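Local coordinates for protein exodeoxyribonuclease III (Methanosarcina mazei, PDB 5J8N) that probably cuts DNA at abasic sites and trims double-stranded DNA from its 3' ends, as a magnesium-dependent member of the AP/ExoA family of repair nucleases, at residues Phe184-Met195 against Arg220-Arg231. The protein carries 3 engineered substitutions. Residues are numbered along the deposited sequence; the frame is centred on the assembly and turned at random.
Sequences FLAAGYLDSFRM and RLDYVFVSENLR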
ATOM      1  N   PHE A 184      -3.903  -2.990  15.369  1.00 16.20           N
ATOM      2  CA  PHE A 184      -4.231  -3.660  14.112  1.00 15.43           C
ATOM      3  C   PHE A 184      -3.616  -5.081  14.091  1.00 16.20           C
ATOM      4  O   PHE A 184      -4.315  -6.070  13.907  1.00 16.11           O
ATOM      5  CB  PHE A 184      -3.701  -2.765  12.985  1.00 14.99           C
ATOM      6  CG  PHE A 184      -3.684  -3.375  11.596  1.00 14.85           C
ATOM      7  CD1 PHE A 184      -4.651  -4.277  11.157  1.00 15.67           C
ATOM      8  CD2 PHE A 184      -2.698  -2.958  10.706  1.00 15.58           C
ATOM      9  CE1 PHE A 184      -4.608  -4.781   9.836  1.00 13.63           C
ATOM     10  CE2 PHE A 184      -2.661  -3.464   9.408  1.00 15.71           C
ATOM     11  CZ  PHE A 184      -3.613  -4.366   8.995  1.00 14.81           C
ATOM     12  N   LEU A 185      -2.303  -5.175  14.307  1.00 16.06           N
ATOM     13  CA  LEU A 185      -1.698  -6.517  14.213  1.00 17.13           C
ATOM     14  C   LEU A 185      -2.253  -7.456  15.267  1.00 17.28           C
ATOM     15  O   LEU A 185      -2.472  -8.622  14.986  1.00 17.32           O
ATOM     16  CB  LEU A 185      -0.174  -6.431  14.310  1.00 16.85           C
ATOM     17  CG  LEU A 185       0.503  -5.598  13.204  1.00 17.41           C
ATOM     18  CD1 LEU A 185       2.010  -5.715  13.317  1.00 19.29           C
ATOM     19  CD2 LEU A 185       0.058  -6.019  11.808  1.00 18.61           C
ATOM     20  N   ALA A 186      -2.496  -6.951  16.479  1.00 17.64           N
ATOM     21  CA  ALA A 186      -3.063  -7.763  17.541  1.00 18.80           C
ATOM     22  C   ALA A 186      -4.466  -8.296  17.235  1.00 18.09           C
ATOM     23  O   ALA A 186      -4.866  -9.330  17.809  1.00 20.91           O
ATOM     24  CB  ALA A 186      -3.066  -6.985  18.848  1.00 19.38           C
ATOM     25  N   ALA A 187      -5.166  -7.680  16.281  1.00 17.47           N
ATOM     26  CA  ALA A 187      -6.462  -8.197  15.842  1.00 18.05           C
ATOM     27  C   ALA A 187      -6.338  -9.432  14.972  1.00 18.76           C
ATOM     28  O   ALA A 187      -7.337 -10.030  14.623  1.00 22.30           O
ATOM     29  CB  ALA A 187      -7.232  -7.116  15.084  1.00 19.99           C
ATOM     30  N   GLY A 188      -5.104  -9.814  14.646  1.00 16.46           N
ATOM     31  CA  GLY A 188      -4.844 -11.073  13.952  1.00 18.14           C
ATOM     32  C   GLY A 188      -4.324 -10.877  12.542  1.00 17.35           C
ATOM     33  O   GLY A 188      -4.745 -11.589  11.627  1.00 17.39           O
ATOM     34  N   TYR A 189      -3.386  -9.955  12.364  1.00 14.93           N
ATOM     35  CA  TYR A 189      -2.797  -9.701  11.077  1.00 14.56           C
ATOM     36  C   TYR A 189      -1.282  -9.746  11.238  1.00 15.68           C
ATOM     37  O   TYR A 189      -0.757  -9.425  12.321  1.00 17.36           O
ATOM     38  CB  TYR A 189      -3.237  -8.341  10.491  1.00 14.39           C
ATOM     39  CG  TYR A 189      -4.749  -8.203  10.348  1.00 14.36           C
ATOM     40  CD1 TYR A 189      -5.518  -7.736  11.400  1.00 16.23           C
ATOM     41  CD2 TYR A 189      -5.387  -8.495   9.123  1.00 15.45           C
ATOM     42  CE1 TYR A 189      -6.876  -7.625  11.284  1.00 15.30           C
ATOM     43  CE2 TYR A 189      -6.762  -8.389   9.010  1.00 16.15           C
ATOM     44  CZ  TYR A 189      -7.479  -7.924  10.080  1.00 16.92           C
ATOM     45  OH  TYR A 189      -8.853  -7.782   9.969  1.00 18.70           O
ATOM     46  N   LEU A 190      -0.603 -10.033  10.131  1.00 14.29           N
ATOM     47  CA  LEU A 190       0.858 -10.152  10.095  1.00 15.10           C
ATOM     48  C   LEU A 190       1.470  -9.147   9.185  1.00 13.00           C
ATOM     49  O   LEU A 190       0.969  -8.937   8.055  1.00 13.83           O
ATOM     50  CB  LEU A 190       1.266 -11.561   9.606  1.00 15.43           C
ATOM     51  CG  LEU A 190       0.660 -12.679  10.404  1.00 17.43           C
ATOM     52  CD1 LEU A 190       1.056 -14.021   9.761  1.00 20.02           C
ATOM     53  CD2 LEU A 190       1.129 -12.606  11.858  1.00 21.29           C
ATOM     54  N   ASP A 191       2.551  -8.497   9.633  1.00 12.73           N
ATOM     55  CA  ASP A 191       3.390  -7.634   8.791  1.00 13.75           C
ATOM     56  C   ASP A 191       4.283  -8.581   7.963  1.00 13.41           C
ATOM     57  O   ASP A 191       5.213  -9.222   8.476  1.00 14.33           O
ATOM     58  CB  ASP A 191       4.189  -6.691   9.708  1.00 13.15           C
ATOM     59  CG  ASP A 191       5.125  -5.788   9.004  1.00 14.97           C
ATOM     60  OD1 ASP A 191       5.440  -5.982   7.824  1.00 14.11           O
ATOM     61  OD2 ASP A 191       5.596  -4.836   9.651  1.00 15.14           O
ATOM     62  N   SER A 192       3.971  -8.744   6.688  1.00 12.67           N
ATOM     63  CA  SER A 192       4.595  -9.845   5.933  1.00 12.20           C
ATOM     64  C   SER A 192       6.136  -9.730   5.879  1.00 12.99           C
ATOM     65  O   SER A 192       6.823 -10.755   5.997  1.00 13.53           O
ATOM     66  CB  SER A 192       3.990  -9.977   4.524  1.00 12.39           C
ATOM     67  OG  SER A 192       4.242  -8.828   3.756  1.00 12.85           O
ATOM     68  N   PHE A 193       6.667  -8.514   5.666  1.00 12.60           N
ATOM     69  CA  PHE A 193       8.125  -8.403   5.635  1.00 12.81           C
ATOM     70  C   PHE A 193       8.775  -8.972   6.864  1.00 13.81           C
ATOM     71  O   PHE A 193       9.784  -9.669   6.789  1.00 14.21           O
ATOM     72  CB  PHE A 193       8.515  -6.948   5.443  1.00 12.62           C
ATOM     73  CG  PHE A 193       9.990  -6.772   5.215  1.00 13.05           C
ATOM     74  CD1 PHE A 193      10.568  -7.134   4.003  1.00 13.90           C
ATOM     75  CD2 PHE A 193      10.778  -6.276   6.242  1.00 15.24           C
ATOM     76  CE1 PHE A 193      11.939  -7.003   3.803  1.00 15.00           C
ATOM     77  CE2 PHE A 193      12.162  -6.125   6.077  1.00 15.29           C
ATOM     78  CZ  PHE A 193      12.757  -6.510   4.849  1.00 15.30           C
ATOM     79  N   ARG A 194       8.160  -8.720   8.026  1.00 13.37           N
ATOM     80  CA  ARG A 194       8.684  -9.185   9.307  1.00 15.42           C
ATOM     81  C   ARG A 194       8.423 -10.664   9.590  1.00 16.37           C
ATOM     82  O   ARG A 194       8.982 -11.212  10.537  1.00 18.21           O
ATOM     83  CB  ARG A 194       8.105  -8.308  10.443  1.00 14.15           C
ATOM     84  CG  ARG A 194       8.576  -6.858  10.397  1.00 15.88           C
ATOM     85  CD  ARG A 194      10.113  -6.718  10.357  1.00 16.11           C
ATOM     86  NE  ARG A 194      10.490  -5.302  10.354  1.00 15.90           N
ATOM     87  CZ  ARG A 194      11.724  -4.906  10.040  1.00 15.72           C
ATOM     88  NH1 ARG A 194      12.636  -5.778   9.640  1.00 15.72           N
ATOM     89  NH2 ARG A 194      12.011  -3.625  10.070  1.00 15.16           N
ATOM     90  N   MET A 195       7.642 -11.340   8.753  1.00 15.14           N
ATOM     91  CA  MET A 195       7.564 -12.800   8.842  1.00 16.16           C
ATOM     92  C   MET A 195       8.904 -13.431   8.536  1.00 17.09           C
ATOM     93  O   MET A 195       9.170 -14.524   9.012  1.00 20.84           O
ATOM     94  CB  MET A 195       6.523 -13.365   7.878  1.00 17.69           C
ATOM     95  CG  MET A 195       5.105 -12.996   8.293  1.00 17.60           C
ATOM     96  SD  MET A 195       3.903 -13.496   7.057  1.00 18.37           S
ATOM     97  CE  MET A 195       4.048 -15.276   7.243  1.00 24.50           C
ATOM     98  N   ARG A 220      10.279   2.838   6.667  1.00 12.06           N
ATOM     99  CA  ARG A 220       9.420   1.802   6.080  1.00 12.43           C
ATOM    100  C   ARG A 220       7.970   2.212   6.298  1.00 12.93           C
ATOM    101  O   ARG A 220       7.425   2.084   7.406  1.00 13.25           O
ATOM    102  CB  ARG A 220       9.717   0.438   6.703  1.00 12.36           C
ATOM    103  CG  ARG A 220       9.127  -0.687   5.857  1.00 12.17           C
ATOM    104  CD  ARG A 220       9.663  -2.078   6.300  1.00 12.68           C
ATOM    105  NE  ARG A 220       9.249  -2.394   7.687  1.00 12.66           N
ATOM    106  CZ  ARG A 220       8.251  -3.222   8.027  1.00 13.09           C
ATOM    107  NH1 ARG A 220       7.960  -3.423   9.327  1.00 13.84           N
ATOM    108  NH2 ARG A 220       7.555  -3.909   7.114  1.00 13.15           N
ATOM    109  N   LEU A 221       7.383   2.780   5.250  1.00 11.31           N
ATOM    110  CA  LEU A 221       5.993   3.265   5.258  1.00 12.55           C
ATOM    111  C   LEU A 221       5.048   2.351   4.516  1.00 10.75           C
ATOM    112  O   LEU A 221       3.832   2.514   4.632  1.00 12.37           O
ATOM    113  CB  LEU A 221       5.904   4.652   4.597  1.00 11.81           C
ATOM    114  CG  LEU A 221       6.836   5.707   5.228  1.00 11.68           C
ATOM    115  CD1 LEU A 221       6.642   7.036   4.536  1.00 14.44           C
ATOM    116  CD2 LEU A 221       6.505   5.864   6.734  1.00 14.97           C
ATOM    117  N   ASP A 222       5.614   1.435   3.710  1.00 11.66           N
ATOM    118  CA  ASP A 222       4.811   0.605   2.804  1.00 12.11           C
ATOM    119  C   ASP A 222       4.894  -0.814   3.267  1.00 12.11           C
ATOM    120  O   ASP A 222       5.983  -1.319   3.585  1.00 12.47           O
ATOM    121  CB  ASP A 222       5.342   0.750   1.365  1.00 10.95           C
ATOM    122  CG  ASP A 222       5.300   2.180   0.939  1.00 12.68           C
ATOM    123  OD1 ASP A 222       4.209   2.644   0.519  1.00 13.54           O
ATOM    124  OD2 ASP A 222       6.329   2.873   1.088  1.00 12.26           O
ATOM    125  N   TYR A 223       3.744  -1.505   3.263  1.00 11.16           N
ATOM    126  CA  TYR A 223       3.619  -2.822   3.883  1.00 11.22           C
ATOM    127  C   TYR A 223       2.689  -3.708   3.066  1.00 10.99           C
ATOM    128  O   TYR A 223       1.847  -3.199   2.306  1.00 11.97           O
ATOM    129  CB  TYR A 223       3.003  -2.694   5.280  1.00 12.68           C
ATOM    130  CG  TYR A 223       3.712  -1.822   6.286  1.00 11.84           C
ATOM    131  CD1 TYR A 223       3.634  -0.427   6.214  1.00 10.94           C
ATOM    132  CD2 TYR A 223       4.370  -2.397   7.378  1.00 13.08           C
ATOM    133  CE1 TYR A 223       4.251   0.385   7.156  1.00 11.63           C
ATOM    134  CE2 TYR A 223       5.018  -1.589   8.344  1.00 13.32           C
ATOM    135  CZ  TYR A 223       4.901  -0.201   8.221  1.00 12.32           C
ATOM    136  OH  TYR A 223       5.479   0.570   9.210  1.00 14.16           O
ATOM    137  N   VAL A 224       2.827  -5.003   3.265  1.00 10.61           N
ATOM    138  CA  VAL A 224       1.725  -5.894   2.889  1.00 11.89           C
ATOM    139  C   VAL A 224       1.396  -6.681   4.128  1.00 11.44           C
ATOM    140  O   VAL A 224       2.237  -7.388   4.705  1.00 13.21           O
ATOM    141  CB  VAL A 224       2.022  -6.830   1.692  1.00 10.79           C
ATOM    142  CG1 VAL A 224       0.751  -7.564   1.295  1.00 15.21           C
ATOM    143  CG2 VAL A 224       2.595  -6.048   0.491  1.00 12.33           C
ATOM    144  N   PHE A 225       0.158  -6.578   4.595  1.00 12.74           N
ATOM    145  CA  PHE A 225      -0.350  -7.328   5.731  1.00 11.95           C
ATOM    146  C   PHE A 225      -1.191  -8.481   5.266  1.00 11.98           C
ATOM    147  O   PHE A 225      -1.834  -8.397   4.202  1.00 13.56           O
ATOM    148  CB  PHE A 225      -1.201  -6.446   6.637  1.00 12.35           C
ATOM    149  CG  PHE A 225      -0.521  -5.176   7.057  1.00 11.89           C
ATOM    150  CD1 PHE A 225       0.412  -5.187   8.102  1.00 13.02           C
ATOM    151  CD2 PHE A 225      -0.798  -4.015   6.408  1.00 12.41           C
ATOM    152  CE1 PHE A 225       1.043  -3.983   8.500  1.00 13.77           C
ATOM    153  CE2 PHE A 225      -0.181  -2.803   6.793  1.00 12.51           C
ATOM    154  CZ  PHE A 225       0.766  -2.814   7.834  1.00 13.00           C
ATOM    155  N   VAL A 226      -1.172  -9.552   6.020  1.00 11.79           N
ATOM    156  CA  VAL A 226      -2.118 -10.675   5.743  1.00 12.26           C
ATOM    157  C   VAL A 226      -2.827 -11.039   7.013  1.00 14.68           C
ATOM    158  O   VAL A 226      -2.278 -10.963   8.117  1.00 14.88           O
ATOM    159  CB  VAL A 226      -1.429 -11.909   5.130  1.00 13.60           C
ATOM    160  CG1 VAL A 226      -0.784 -11.532   3.759  1.00 14.31           C
ATOM    161  CG2 VAL A 226      -0.394 -12.547   6.095  1.00 15.72           C
ATOM    162  N   SER A 227      -4.083 -11.444   6.887  1.00 13.61           N
ATOM    163  CA  SER A 227      -4.747 -12.079   8.021  1.00 14.06           C
ATOM    164  C   SER A 227      -4.017 -13.373   8.376  1.00 15.35           C
ATOM    165  O   SER A 227      -3.394 -14.023   7.524  1.00 15.41           O
ATOM    166  CB  SER A 227      -6.211 -12.352   7.697  1.00 15.87           C
ATOM    167  OG  SER A 227      -6.321 -12.988   6.418  1.00 14.89           O
ATOM    168  N   GLU A 228      -4.084 -13.738   9.645  1.00 15.72           N
ATOM    169  CA  GLU A 228      -3.362 -14.901  10.154  1.00 16.43           C
ATOM    170  C   GLU A 228      -3.664 -16.174   9.393  1.00 16.59           C
ATOM    171  O   GLU A 228      -2.788 -17.037   9.276  1.00 19.79           O
ATOM    172  CB  GLU A 228      -3.719 -15.087  11.661  1.00 20.26           C
ATOM    173  CG  GLU A 228      -3.319 -16.425  12.273  1.00 29.40           C
ATOM    174  CD  GLU A 228      -1.838 -16.571  12.384  1.00 34.21           C
ATOM    175  OE1 GLU A 228      -1.351 -17.735  12.341  1.00 32.60           O
ATOM    176  OE2 GLU A 228      -1.162 -15.522  12.537  1.00 30.96           O
ATOM    177  N   ASN A 229      -4.907 -16.293   8.897  1.00 16.09           N
ATOM    178  CA  ASN A 229      -5.255 -17.508   8.160  1.00 18.23           C
ATOM    179  C   ASN A 229      -4.454 -17.657   6.842  1.00 17.90           C
ATOM    180  O   ASN A 229      -4.445 -18.766   6.289  1.00 20.15           O
ATOM    181  CB  ASN A 229      -6.757 -17.599   7.863  1.00 16.82           C
ATOM    182  CG  ASN A 229      -7.283 -16.413   7.072  1.00 17.77           C
ATOM    183  OD1 ASN A 229      -6.538 -15.583   6.564  1.00 16.57           O
ATOM    184  ND2 ASN A 229      -8.620 -16.341   6.952  1.00 22.27           N
ATOM    185  N   LEU A 230      -3.702 -16.637   6.417  1.00 15.62           N
ATOM    186  CA  LEU A 230      -2.818 -16.748   5.251  1.00 15.72           C
ATOM    187  C   LEU A 230      -1.342 -17.039   5.589  1.00 16.70           C
ATOM    188  O   LEU A 230      -0.510 -17.152   4.677  1.00 16.46           O
ATOM    189  CB  LEU A 230      -2.900 -15.461   4.443  1.00 13.93           C
ATOM    190  CG  LEU A 230      -4.151 -15.324   3.568  1.00 15.41           C
ATOM    191  CD1 LEU A 230      -4.210 -13.940   2.966  1.00 16.45           C
ATOM    192  CD2 LEU A 230      -4.087 -16.343   2.417  1.00 19.23           C
ATOM    193  N   ARG A 231      -1.032 -17.263   6.859  1.00 16.79           N
ATOM    194  CA  ARG A 231       0.384 -17.431   7.275  1.00 17.81           C
ATOM    195  C   ARG A 231       1.111 -18.472   6.440  1.00 18.98           C
ATOM    196  O   ARG A 231       2.204 -18.148   5.943  1.00 18.96           O
ATOM    197  CB  ARG A 231       0.470 -17.818   8.754  1.00 20.00           C
ATOM    198  CG  ARG A 231       1.904 -18.079   9.244  1.00 21.93           C
ATOM    199  CD  ARG A 231       1.885 -18.634  10.678  1.00 26.33           C
ATOM    200  NE  ARG A 231       1.389 -17.672  11.667  1.00 28.34           N
ATOM    201  CZ  ARG A 231       2.144 -16.708  12.177  1.00 31.30           C
ATOM    202  NH1 ARG A 231       3.396 -16.586  11.757  1.00 35.05           N
ATOM    203  NH2 ARG A 231       1.649 -15.866  13.078  1.00 33.40           N
TER
HETATM  204  O   HOH W   1       5.143  -5.798   5.109  1.00 12.58           O
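Asp191 and Arg220 meet end-on in a bidentate salt bridge, their flat groups nearly coplanar: Arg220 NH2 reaches the syn lone pair of Asp191 OD1 at 3.0 Å, and Arg220 NH1 reaches Asp191 OD2 at 2.8 Å. The arginine chain bends at chi3 (64°) to level its guanidinium with the carboxylate, while Tyr223 CE2 lies against one guanidinium face. A water donates to Asp191 OD1 and accepts from Phe193 N and Val224 N. Strand 189-191 runs antiparallel to strand 222-227, Leu190 N bonding to Val226 O and Val226 N to Leu190 O. Ser192 grips Val224 O twice, through its N (3.0 Å) and its OG (2.6 Å). On the face carrying Tyr189, Asp191 and Phe225, Phe184 CE2 stands 3.4 Å above the Phe225 ring centre in a T-shaped stack, planes at 69°. Leu190 CD1, on the face shared with Val226, sits over the Arg231 guanidinium, which Glu228 holds side-on. Arg194 NE, 3.3 Å from Arg220 NH1, is not bonded to it; Asp160 salt-bridges both arginines, probably offsetting their like charges, and Glu199 O also accepts from Arg194. The Asp191-Arg220 pair probably helps tie the end of strand 189-191 to the residues leading into strand 222-227.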